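Local structure of alkaline phosphatase (Thermus thermophilus, 7KWD) at residues A27-Y38 against Q445-D456. The protein probably hydrolyses phosphate monoesters as a homodimeric alkaline phosphatase, using two zinc ions and one magnesium ion. Residues are numbered along the deposited sequence; the frame is centred on the assembly and turned at random.
Sequences ALQNQPSLGRRY and QGLRFVNLGLVD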
# COMPACT_ATOMS: atom_id res chain seq x y z
N ALA A 27 -3.09 -15.82 8.83
CA ALA A 27 -4.21 -15.19 8.15
C ALA A 27 -5.10 -16.23 7.48
O ALA A 27 -6.31 -16.02 7.33
CB ALA A 27 -3.71 -14.19 7.11
N LEU A 28 -4.53 -17.36 7.11
CA LEU A 28 -5.32 -18.38 6.44
C LEU A 28 -6.39 -18.92 7.37
O LEU A 28 -7.51 -19.21 6.93
CB LEU A 28 -4.40 -19.48 5.94
CG LEU A 28 -5.02 -20.52 5.02
CD1 LEU A 28 -5.96 -19.99 3.94
CD2 LEU A 28 -3.80 -21.25 4.41
N GLN A 29 -6.10 -19.02 8.67
CA GLN A 29 -7.06 -19.52 9.63
C GLN A 29 -7.95 -18.42 10.19
O GLN A 29 -8.75 -18.68 11.09
CB GLN A 29 -6.34 -20.27 10.74
CG GLN A 29 -5.52 -21.49 10.25
CD GLN A 29 -6.38 -22.56 9.58
OE1 GLN A 29 -6.01 -23.13 8.54
NE2 GLN A 29 -7.52 -22.85 10.16
N ASN A 30 -7.82 -17.20 9.69
CA ASN A 30 -8.69 -16.09 10.07
C ASN A 30 -9.84 -16.08 9.08
O ASN A 30 -9.70 -15.58 7.96
CB ASN A 30 -7.95 -14.76 10.06
CG ASN A 30 -8.87 -13.59 10.39
OD1 ASN A 30 -9.81 -13.74 11.16
ND2 ASN A 30 -8.61 -12.44 9.80
N GLN A 31 -10.96 -16.68 9.46
CA GLN A 31 -12.08 -16.97 8.57
C GLN A 31 -13.36 -16.42 9.18
O GLN A 31 -14.29 -17.16 9.53
CB GLN A 31 -12.19 -18.48 8.32
CG GLN A 31 -10.98 -18.99 7.56
CD GLN A 31 -11.08 -20.43 7.10
OE1 GLN A 31 -12.14 -21.06 7.10
NE2 GLN A 31 -9.94 -20.96 6.68
N PRO A 32 -13.45 -15.11 9.29
CA PRO A 32 -14.60 -14.51 9.97
C PRO A 32 -15.88 -14.74 9.20
O PRO A 32 -15.91 -14.73 7.97
CB PRO A 32 -14.25 -13.02 10.03
CG PRO A 32 -13.31 -12.83 8.89
CD PRO A 32 -12.48 -14.09 8.86
N SER A 33 -16.95 -14.92 9.95
CA SER A 33 -18.28 -15.19 9.43
C SER A 33 -19.04 -13.90 9.22
O SER A 33 -18.84 -12.92 9.94
CB SER A 33 -19.07 -16.06 10.43
OG SER A 33 -18.58 -17.40 10.43
N LEU A 34 -19.91 -13.92 8.21
CA LEU A 34 -20.87 -12.84 8.03
C LEU A 34 -21.92 -12.84 9.13
O LEU A 34 -22.31 -11.78 9.63
CB LEU A 34 -21.57 -12.98 6.69
CG LEU A 34 -20.77 -12.71 5.41
CD1 LEU A 34 -21.67 -13.05 4.20
CD2 LEU A 34 -20.28 -11.25 5.36
N GLY A 35 -22.41 -14.01 9.50
CA GLY A 35 -23.53 -14.09 10.42
C GLY A 35 -24.86 -13.62 9.86
O GLY A 35 -25.77 -13.38 10.63
N ARG A 36 -24.97 -13.47 8.54
CA ARG A 36 -26.18 -13.04 7.86
C ARG A 36 -26.32 -13.86 6.59
O ARG A 36 -25.35 -14.38 6.05
CB ARG A 36 -26.17 -11.55 7.45
CG ARG A 36 -26.07 -10.57 8.58
CD ARG A 36 -27.34 -10.51 9.43
NE ARG A 36 -27.14 -9.67 10.61
CZ ARG A 36 -28.06 -9.43 11.54
NH1 ARG A 36 -29.27 -9.97 11.44
NH2 ARG A 36 -27.77 -8.65 12.58
N ARG A 37 -27.56 -13.96 6.11
CA ARG A 37 -27.86 -14.63 4.86
C ARG A 37 -28.53 -13.64 3.91
O ARG A 37 -29.11 -12.65 4.35
CB ARG A 37 -28.73 -15.83 5.08
CG ARG A 37 -28.02 -16.95 5.80
CD ARG A 37 -29.02 -17.67 6.69
NE ARG A 37 -28.45 -18.50 7.76
CZ ARG A 37 -28.56 -19.82 7.82
NH1 ARG A 37 -29.18 -20.49 6.85
NH2 ARG A 37 -28.04 -20.49 8.84
N TYR A 38 -28.39 -13.91 2.62
CA TYR A 38 -28.81 -13.00 1.58
C TYR A 38 -29.36 -13.82 0.43
O TYR A 38 -29.07 -15.01 0.31
CB TYR A 38 -27.63 -12.13 1.09
CG TYR A 38 -27.05 -11.27 2.18
CD1 TYR A 38 -27.54 -10.01 2.44
CD2 TYR A 38 -25.98 -11.73 2.93
CE1 TYR A 38 -26.98 -9.22 3.44
CE2 TYR A 38 -25.43 -10.97 3.93
CZ TYR A 38 -25.92 -9.72 4.19
OH TYR A 38 -25.35 -8.97 5.19
N GLN A 445 -26.71 -5.05 5.13
CA GLN A 445 -27.50 -4.83 6.33
C GLN A 445 -27.05 -5.81 7.39
O GLN A 445 -26.90 -7.01 7.12
CB GLN A 445 -28.99 -5.03 6.01
CG GLN A 445 -29.90 -4.97 7.23
CD GLN A 445 -31.38 -4.94 6.84
OE1 GLN A 445 -32.06 -5.97 6.88
NE2 GLN A 445 -31.87 -3.76 6.45
N GLY A 446 -26.82 -5.30 8.59
CA GLY A 446 -26.63 -6.16 9.75
C GLY A 446 -25.24 -6.70 9.95
O GLY A 446 -25.08 -7.73 10.61
N LEU A 447 -24.22 -6.03 9.43
CA LEU A 447 -22.86 -6.52 9.46
C LEU A 447 -22.02 -5.78 10.48
O LEU A 447 -20.80 -5.96 10.50
CB LEU A 447 -22.23 -6.38 8.08
CG LEU A 447 -22.89 -7.26 7.02
CD1 LEU A 447 -22.25 -7.02 5.70
CD2 LEU A 447 -22.79 -8.74 7.41
N ARG A 448 -22.65 -4.99 11.34
CA ARG A 448 -21.88 -4.08 12.19
C ARG A 448 -20.84 -4.80 13.06
O ARG A 448 -19.81 -4.21 13.40
CB ARG A 448 -22.84 -3.27 13.08
CG ARG A 448 -23.60 -4.14 14.08
CD ARG A 448 -24.59 -3.34 14.96
NE ARG A 448 -24.10 -2.02 15.39
CZ ARG A 448 -24.49 -1.40 16.51
NH1 ARG A 448 -25.37 -1.97 17.33
NH2 ARG A 448 -24.01 -0.20 16.80
N PHE A 449 -21.08 -6.05 13.42
CA PHE A 449 -20.17 -6.75 14.31
C PHE A 449 -19.16 -7.64 13.58
O PHE A 449 -18.41 -8.38 14.23
CB PHE A 449 -20.96 -7.55 15.34
CG PHE A 449 -21.78 -6.68 16.26
CD1 PHE A 449 -21.35 -5.38 16.58
CD2 PHE A 449 -22.98 -7.14 16.79
CE1 PHE A 449 -22.10 -4.55 17.42
CE2 PHE A 449 -23.74 -6.33 17.64
CZ PHE A 449 -23.30 -5.03 17.95
N VAL A 450 -19.09 -7.54 12.26
CA VAL A 450 -18.12 -8.32 11.50
C VAL A 450 -16.75 -7.64 11.55
O VAL A 450 -16.59 -6.50 11.11
CB VAL A 450 -18.59 -8.49 10.04
CG1 VAL A 450 -17.51 -9.24 9.25
CG2 VAL A 450 -19.91 -9.20 10.01
N ASN A 451 -15.75 -8.35 12.07
CA ASN A 451 -14.38 -7.86 12.18
C ASN A 451 -13.51 -8.68 11.25
O ASN A 451 -13.19 -9.83 11.58
CB ASN A 451 -13.84 -7.98 13.60
CG ASN A 451 -14.15 -6.79 14.45
OD1 ASN A 451 -15.32 -6.40 14.57
ND2 ASN A 451 -13.12 -6.21 15.08
N LEU A 452 -13.11 -8.10 10.11
CA LEU A 452 -12.40 -8.89 9.09
C LEU A 452 -10.93 -9.09 9.45
O LEU A 452 -10.43 -10.22 9.46
CB LEU A 452 -12.49 -8.23 7.73
CG LEU A 452 -13.91 -8.26 7.17
CD1 LEU A 452 -14.06 -7.41 5.97
CD2 LEU A 452 -14.30 -9.68 6.84
N GLY A 453 -10.25 -8.00 9.73
CA GLY A 453 -8.82 -8.08 9.81
C GLY A 453 -8.20 -8.50 8.49
O GLY A 453 -8.71 -8.20 7.40
N LEU A 454 -7.06 -9.19 8.61
CA LEU A 454 -6.27 -9.65 7.47
C LEU A 454 -6.66 -11.09 7.21
O LEU A 454 -6.41 -11.95 8.06
CB LEU A 454 -4.77 -9.55 7.72
CG LEU A 454 -3.91 -10.23 6.65
CD1 LEU A 454 -4.01 -9.51 5.30
CD2 LEU A 454 -2.48 -10.29 7.07
N VAL A 455 -7.29 -11.34 6.06
CA VAL A 455 -7.73 -12.68 5.69
C VAL A 455 -7.03 -13.06 4.41
O VAL A 455 -6.39 -12.25 3.75
CB VAL A 455 -9.25 -12.79 5.51
CG1 VAL A 455 -9.98 -12.37 6.77
CG2 VAL A 455 -9.72 -12.02 4.30
N ASP A 456 -7.19 -14.32 4.03
CA ASP A 456 -6.63 -14.79 2.77
C ASP A 456 -7.62 -14.51 1.66
O ASP A 456 -8.83 -14.48 1.88
CB ASP A 456 -6.30 -16.27 2.84
CG ASP A 456 -5.49 -16.73 1.66
OD1 ASP A 456 -4.33 -16.27 1.53
OD2 ASP A 456 -6.02 -17.52 0.86
O HOH W 1 -8.73 -16.54 5.46
O HOH W 2 -11.39 -11.78 12.14
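Ala-27 sets its CB against CG of Leu-454, 4.0 Å away. Leu-28 lies alongside Asp-456, with CD1 against CB; the Asp-456 carboxylate hydrogen-bonds through OD2 to Thr-458 OG1, and OD1 forms a salt bridge with Lys-107. Asn-30 makes two of the four direct hydrogen bonds across the contact. The amide reaches residues 452-454 because chi1 (177°) turns CG away from the backbone N; there ND2 donates twice. Asn-30 ND2 meets Leu-452 O at 2.9 Å, almost end-on to the carbonyl, and Leu-454 O at 2.8 Å, from above the carbonyl plane. A water links OD1 to Asn-451 O. With an alanine here, both carbonyls would probably lose this donor, and the water one of its acceptors. Asn-30 also packs on Ala-76 of the second subunit. The loop 27-38 leads into strand 40-46 of the alkaline phosphatase fold, and from Pro-32 to Arg-36 it runs opposite in direction to 446-452. The Pro-32 ring rests on two side chains, CG on Leu-452 CD2 and CD 3.7 Å from Val-455 CG1. Leu-34 CD2 meets Leu-447 CD2 at 4.1 Å. Arg-36 bends at chi2 (-70°), and NE donates to Gly-446 O at 2.8 Å. Tyr-38 OH donates a longer bond, 3.2 Å, to Gln-445 O, and Leu-447 CD2 packs against the same hydroxyl.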